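Local atomic coordinates of transcriptional regulator, LRP/AsnC family (Neisseria meningitidis, PDB entry 2P5V), a protein that probably regulates transcription by binding specific DNA sequences, and binds calcium ions. Residues Q71-V76 and S142-E147; E97-F102 and Q113-D118. All coordinates share one frame; numbering follows the deposited sequence.

Interaction 1: residues Q71-V76 and S142-E147; sequences QAFIRV and SFVLKE
A72 and F143 form a non-hydrogen-bonded pair between two antiparallel strands, next to the hydrogen-bonded pair F73 and S142. The strands, 70-78 and 136-150, are neighbours in the four-stranded antiparallel sheet of the Lrp/AsnC ligand-binding domain, an alpha/beta sandwich. Three backbone bonds and the contacts of the V144 CG2 methyl make up the tight part. F73 N gives a hydrogen bond to S142 O at 2.8 Å, and S142 N returns one to F73 O, nearly straight at 172°. V144 N reaches Q71 O at 3.0 Å. On the helix-covered face, CB of A72 lies 3.7 Å from CE1 of F143, and F122 of helix 119-130 meets the F143 ring edge-to-face. On the other face, CG2 of V144 sits at the edge of the F73 ring, in its plane, 3.8 Å from CE2. This methyl is anti to the carbonyl carbon of V144, which lets it touch both the F73 ring and the side chain of Q71, with CG of Q71 at 3.6 Å. V144, K146 and E147 pair with a strand of the second subunit, so the sheet continues across the interface.

At the outer edge of this packed end, a water accepts from Q71 N and donates to V144 O. The R75 side is looser. Its side chain reaches S142 through a second water, 3.3 Å from R75 NH2 and 2.9 Å from S142 OG.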
loop_
_atom_site.group_PDB
_atom_site.type_symbol
_atom_site.label_atom_id
_atom_site.label_comp_id
_atom_site.label_asym_id
_atom_site.label_seq_id
_atom_site.Cartn_x
_atom_site.Cartn_y
_atom_site.Cartn_z
ATOM N N GLN G 71 -1.050 7.698 -23.566
ATOM C CA GLN G 71 -2.230 6.956 -23.136
ATOM C C GLN G 71 -2.143 6.719 -21.637
ATOM O O GLN G 71 -1.214 6.068 -21.159
ATOM C CB GLN G 71 -2.334 5.624 -23.864
ATOM C CG GLN G 71 -3.557 4.807 -23.430
ATOM C CD GLN G 71 -3.822 3.619 -24.319
ATOM O OE1 GLN G 71 -2.955 3.180 -25.085
ATOM N NE2 GLN G 71 -5.021 3.081 -24.218
ATOM N N ALA G 72 -3.123 7.247 -20.908
ATOM C CA ALA G 72 -3.139 7.206 -19.445
ATOM C C ALA G 72 -4.241 6.302 -18.910
ATOM O O ALA G 72 -5.360 6.285 -19.434
ATOM C CB ALA G 72 -3.312 8.619 -18.888
ATOM N N PHE G 73 -3.904 5.536 -17.873
ATOM C CA PHE G 73 -4.895 4.884 -17.030
ATOM C C PHE G 73 -4.954 5.657 -15.718
ATOM O O PHE G 73 -3.976 5.696 -14.975
ATOM C CB PHE G 73 -4.507 3.437 -16.789
ATOM C CG PHE G 73 -4.727 2.564 -17.982
ATOM C CD1 PHE G 73 -5.923 1.887 -18.142
ATOM C CD2 PHE G 73 -3.760 2.452 -18.966
ATOM C CE1 PHE G 73 -6.140 1.084 -19.252
ATOM C CE2 PHE G 73 -3.970 1.650 -20.076
ATOM C CZ PHE G 73 -5.155 0.965 -20.217
ATOM N N ILE G 74 -6.080 6.311 -15.454
ATOM C CA ILE G 74 -6.207 7.182 -14.280
ATOM C C ILE G 74 -7.097 6.523 -13.234
ATOM O O ILE G 74 -8.220 6.111 -13.525
ATOM C CB ILE G 74 -6.777 8.566 -14.640
ATOM C CG1 ILE G 74 -5.997 9.176 -15.813
ATOM C CG2 ILE G 74 -6.739 9.493 -13.426
ATOM C CD1 ILE G 74 -6.656 10.397 -16.442
ATOM N N ARG G 75 -6.557 6.401 -12.023
ATOM C CA ARG G 75 -7.273 5.846 -10.891
ATOM C C ARG G 75 -7.815 6.984 -10.027
ATOM O O ARG G 75 -7.045 7.731 -9.408
ATOM C CB ARG G 75 -6.339 4.979 -10.060
ATOM C CG ARG G 75 -5.717 3.787 -10.777
ATOM C CD ARG G 75 -4.924 2.980 -9.755
ATOM N NE ARG G 75 -4.087 1.913 -10.296
ATOM C CZ ARG G 75 -3.334 1.094 -9.543
ATOM N NH1 ARG G 75 -3.328 1.196 -8.213
ATOM N NH2 ARG G 75 -2.577 0.154 -10.113
ATOM N N VAL G 76 -9.142 7.095 -9.985
ATOM C CA VAL G 76 -9.826 8.186 -9.291
ATOM C C VAL G 76 -10.542 7.699 -8.033
ATOM O O VAL G 76 -11.237 6.669 -8.042
ATOM C CB VAL G 76 -10.844 8.913 -10.230
ATOM C CG1 VAL G 76 -11.519 10.091 -9.505
ATOM C CG2 VAL G 76 -10.136 9.401 -11.489
ATOM N N SER G 142 -1.084 6.017 -14.352
ATOM C CA SER G 142 -0.033 5.259 -15.014
ATOM C C SER G 142 -0.195 5.453 -16.506
ATOM O O SER G 142 -1.259 5.858 -16.981
ATOM C CB SER G 142 -0.146 3.787 -14.681
ATOM O OG SER G 142 0.008 3.574 -13.290
ATOM N N PHE G 143 0.864 5.148 -17.244
ATOM C CA PHE G 143 0.898 5.432 -18.656
ATOM C C PHE G 143 1.440 4.235 -19.413
ATOM O O PHE G 143 2.263 3.478 -18.904
ATOM C CB PHE G 143 1.764 6.675 -18.924
ATOM C CG PHE G 143 1.355 7.881 -18.121
ATOM C CD1 PHE G 143 0.384 8.761 -18.595
ATOM C CD2 PHE G 143 1.929 8.127 -16.881
ATOM C CE1 PHE G 143 -0.008 9.867 -17.845
ATOM C CE2 PHE G 143 1.534 9.215 -16.117
ATOM C CZ PHE G 143 0.570 10.098 -16.607
ATOM N N VAL G 144 0.987 4.083 -20.645
ATOM C CA VAL G 144 1.372 2.938 -21.447
ATOM C C VAL G 144 2.808 3.074 -21.944
ATOM O O VAL G 144 3.151 4.043 -22.635
ATOM C CB VAL G 144 0.442 2.754 -22.640
ATOM C CG1 VAL G 144 0.854 1.486 -23.444
ATOM C CG2 VAL G 144 -0.984 2.679 -22.153
ATOM N N LEU G 145 3.641 2.109 -21.556
ATOM C CA LEU G 145 4.978 1.955 -22.114
ATOM C C LEU G 145 4.908 1.191 -23.427
ATOM O O LEU G 145 5.715 1.399 -24.327
ATOM C CB LEU G 145 5.887 1.182 -21.158
ATOM C CG LEU G 145 6.170 1.819 -19.798
ATOM C CD1 LEU G 145 6.874 0.821 -18.910
ATOM C CD2 LEU G 145 7.002 3.082 -19.957
ATOM N N LYS G 146 3.967 0.265 -23.523
ATOM C CA LYS G 146 3.900 -0.589 -24.689
ATOM C C LYS G 146 2.560 -1.279 -24.735
ATOM O O LYS G 146 2.086 -1.778 -23.718
ATOM C CB LYS G 146 5.041 -1.613 -24.656
ATOM C CG LYS G 146 5.124 -2.475 -25.895
ATOM C CD LYS G 146 6.399 -3.311 -25.913
ATOM C CE LYS G 146 6.438 -4.219 -27.145
ATOM N NZ LYS G 146 7.778 -4.845 -27.340
ATOM N N GLU G 147 1.950 -1.279 -25.921
ATOM C CA GLU G 147 0.716 -2.014 -26.174
ATOM C C GLU G 147 1.077 -3.410 -26.654
ATOM O O GLU G 147 1.744 -3.575 -27.678
ATOM C CB GLU G 147 -0.132 -1.306 -27.223
ATOM C CG GLU G 147 -1.356 -2.088 -27.671
ATOM C CD GLU G 147 -2.085 -1.375 -28.787
ATOM O OE1 GLU G 147 -2.562 -0.242 -28.541
ATOM O OE2 GLU G 147 -2.182 -1.943 -29.902
HETATM O O HOH W 1 1.702 6.118 -23.553
HETATM O O HOH W 2 -1.231 0.992 -12.997
#

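Interaction 2: residues E97-F102 and Q113-D118; sequences EVLSCF and QAFFTD
E97 turns its CG into the crowded position between its backbone N and carbonyl carbon (chi1 46°), and F116 sets its CG anti to the carbonyl carbon (chi1 -57°). These torsions bring CG of E97 to 3.8 Å from CE1 of F116. The glutamate meets the ring through its CB and CG methylenes, and its chain bends at chi2. Nearby, OG of S100 packs against CB of Q113 at 3.4 Å.

The backbone between these groups belongs to the beta hairpin 98-104/110-116 of the Lrp/AsnC ligand-binding domain. A classic beta bulge interrupts it: the extra residue lets two residues, L99 and S100, sit opposite Q113 alone. L99 N bonds to Q113 O at 2.9 Å, approaching nearly in line with the carbonyl. S100 N points to the same oxygen, but that bond is weak at 3.5 Å. Q113 N then donates to S100 O at 2.9 Å. Beyond the bulge, V98 pairs with A114, and F115 N donates to E97 O at 3.0 Å.

V98, A114 and F116 lie on the helix side of the hairpin. There V98 also packs on V92 of helix 84-94, and F116 meets F122 and F125 of helix 119-130. S100, Q113, L99 and F115 lie on the other side. The ring of F115 receives the L99 side chain obliquely, and CD2 of L99 comes to 3.9 Å from CD2 of F115. S100, C101 and F102 pair with a strand of the second subunit, and V98 O accepts a hydrogen bond from K149 NZ of that subunit.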
loop_
_atom_site.group_PDB
_atom_site.type_symbol
_atom_site.label_atom_id
_atom_site.label_comp_id
_atom_site.label_asym_id
_atom_site.label_seq_id
_atom_site.Cartn_x
_atom_site.Cartn_y
_atom_site.Cartn_z
ATOM N N GLU G 97 -11.307 13.473 -23.960
ATOM C CA GLU G 97 -10.036 12.774 -23.749
ATOM C C GLU G 97 -10.196 11.472 -22.965
ATOM O O GLU G 97 -9.371 10.585 -23.106
ATOM C CB GLU G 97 -8.987 13.675 -23.084
ATOM C CG GLU G 97 -9.476 14.475 -21.886
ATOM C CD GLU G 97 -10.105 15.795 -22.273
ATOM O OE1 GLU G 97 -9.362 16.731 -22.619
ATOM O OE2 GLU G 97 -11.344 15.892 -22.220
ATOM N N VAL G 98 -11.255 11.349 -22.160
ATOM C CA VAL G 98 -11.557 10.090 -21.459
ATOM C C VAL G 98 -12.448 9.219 -22.358
ATOM O O VAL G 98 -13.587 9.567 -22.627
ATOM C CB VAL G 98 -12.236 10.342 -20.084
ATOM C CG1 VAL G 98 -12.544 9.035 -19.348
ATOM C CG2 VAL G 98 -11.373 11.237 -19.232
ATOM N N LEU G 99 -11.894 8.109 -22.842
ATOM C CA LEU G 99 -12.624 7.123 -23.660
ATOM C C LEU G 99 -13.468 6.160 -22.822
ATOM O O LEU G 99 -14.567 5.781 -23.204
ATOM C CB LEU G 99 -11.640 6.296 -24.489
ATOM C CG LEU G 99 -11.157 6.967 -25.784
ATOM C CD1 LEU G 99 -10.462 8.297 -25.497
ATOM C CD2 LEU G 99 -10.237 6.014 -26.575
ATOM N N SER G 100 -12.958 5.756 -21.675
ATOM C CA SER G 100 -13.698 4.830 -20.847
ATOM C C SER G 100 -13.493 5.135 -19.380
ATOM O O SER G 100 -12.457 5.664 -18.969
ATOM C CB SER G 100 -13.359 3.364 -21.209
ATOM O OG SER G 100 -12.019 3.036 -20.899
ATOM N N CYS G 101 -14.533 4.843 -18.613
ATOM C CA CYS G 101 -14.556 5.032 -17.176
ATOM C C CYS G 101 -15.388 3.908 -16.583
ATOM O O CYS G 101 -16.539 3.711 -16.972
ATOM C CB CYS G 101 -15.184 6.380 -16.828
ATOM S SG CYS G 101 -15.320 6.674 -15.062
ATOM N N PHE G 102 -14.801 3.168 -15.655
ATOM C CA PHE G 102 -15.515 2.107 -14.961
ATOM C C PHE G 102 -15.437 2.275 -13.458
ATOM O O PHE G 102 -14.365 2.570 -12.928
ATOM C CB PHE G 102 -14.897 0.762 -15.302
ATOM C CG PHE G 102 -14.881 0.469 -16.755
ATOM C CD1 PHE G 102 -16.006 -0.051 -17.377
ATOM C CD2 PHE G 102 -13.752 0.725 -17.511
ATOM C CE1 PHE G 102 -15.994 -0.321 -18.721
ATOM C CE2 PHE G 102 -13.738 0.449 -18.864
ATOM C CZ PHE G 102 -14.859 -0.067 -19.467
ATOM N N GLN G 113 -9.564 5.644 -18.790
ATOM C CA GLN G 113 -8.568 5.442 -19.840
ATOM C C GLN G 113 -8.675 6.663 -20.758
ATOM O O GLN G 113 -9.762 6.990 -21.235
ATOM C CB GLN G 113 -8.829 4.117 -20.574
ATOM C CG GLN G 113 -7.648 3.597 -21.414
ATOM C CD GLN G 113 -7.880 2.208 -22.035
ATOM O OE1 GLN G 113 -8.679 1.399 -21.544
ATOM N NE2 GLN G 113 -7.168 1.932 -23.120
ATOM N N ALA G 114 -7.557 7.366 -20.951
ATOM C CA ALA G 114 -7.575 8.678 -21.615
ATOM C C ALA G 114 -6.370 8.898 -22.516
ATOM O O ALA G 114 -5.311 8.316 -22.304
ATOM C CB ALA G 114 -7.649 9.796 -20.583
ATOM N N PHE G 115 -6.538 9.765 -23.511
ATOM C CA PHE G 115 -5.492 10.026 -24.488
ATOM C C PHE G 115 -5.104 11.489 -24.533
ATOM O O PHE G 115 -5.966 12.370 -24.479
ATOM C CB PHE G 115 -5.961 9.588 -25.863
ATOM C CG PHE G 115 -5.660 8.157 -26.174
ATOM C CD1 PHE G 115 -4.427 7.795 -26.700
ATOM C CD2 PHE G 115 -6.605 7.172 -25.954
ATOM C CE1 PHE G 115 -4.149 6.471 -27.013
ATOM C CE2 PHE G 115 -6.328 5.842 -26.261
ATOM C CZ PHE G 115 -5.099 5.499 -26.798
ATOM N N PHE G 116 -3.799 11.738 -24.645
ATOM C CA PHE G 116 -3.251 13.098 -24.701
ATOM C C PHE G 116 -2.094 13.130 -25.653
ATOM O O PHE G 116 -1.533 12.081 -25.986
ATOM C CB PHE G 116 -2.801 13.550 -23.310
ATOM C CG PHE G 116 -3.891 13.488 -22.289
ATOM C CD1 PHE G 116 -4.682 14.598 -22.032
ATOM C CD2 PHE G 116 -4.157 12.307 -21.628
ATOM C CE1 PHE G 116 -5.712 14.526 -21.106
ATOM C CE2 PHE G 116 -5.176 12.228 -20.702
ATOM C CZ PHE G 116 -5.959 13.338 -20.440
ATOM N N THR G 117 -1.752 14.325 -26.118
ATOM C CA THR G 117 -0.605 14.498 -27.009
ATOM C C THR G 117 0.693 14.255 -26.258
ATOM O O THR G 117 1.602 13.603 -26.769
ATOM C CB THR G 117 -0.543 15.903 -27.625
ATOM O OG1 THR G 117 -0.471 16.869 -26.577
ATOM C CG2 THR G 117 -1.767 16.177 -28.497
ATOM N N ASP G 118 0.767 14.780 -25.040
ATOM C CA ASP G 118 1.968 14.677 -24.224
ATOM C C ASP G 118 1.651 14.999 -22.759
ATOM O O ASP G 118 0.490 15.223 -22.399
ATOM C CB ASP G 118 3.057 15.598 -24.789
ATOM C CG ASP G 118 2.579 17.033 -24.965
ATOM O OD1 ASP G 118 1.817 17.535 -24.114
ATOM O OD2 ASP G 118 2.967 17.656 -25.967
#

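After the N-terminal helices and strand 54-61, the chain enters 71-76. It passes through helix 84-94 and reaches 97-102. The short turn of the hairpin returns it as 113-118, which closes the small loop of interaction 2. Helix 119-130 follows, and 142-147 then comes back to 71-76, closing the larger loop of interaction 1. Interaction 2 thus lies wholly within the span of interaction 1, and the two do not cross. Interaction 1 joins strand 70-78 to 136-150, and interaction 2 joins 98-104 to 110-116. The two pairs meet where 70-78 and 110-116 are neighbours. A72 N probably bonds to A114 O there, and Q71 packs on F115. Both contacts reach the second subunit.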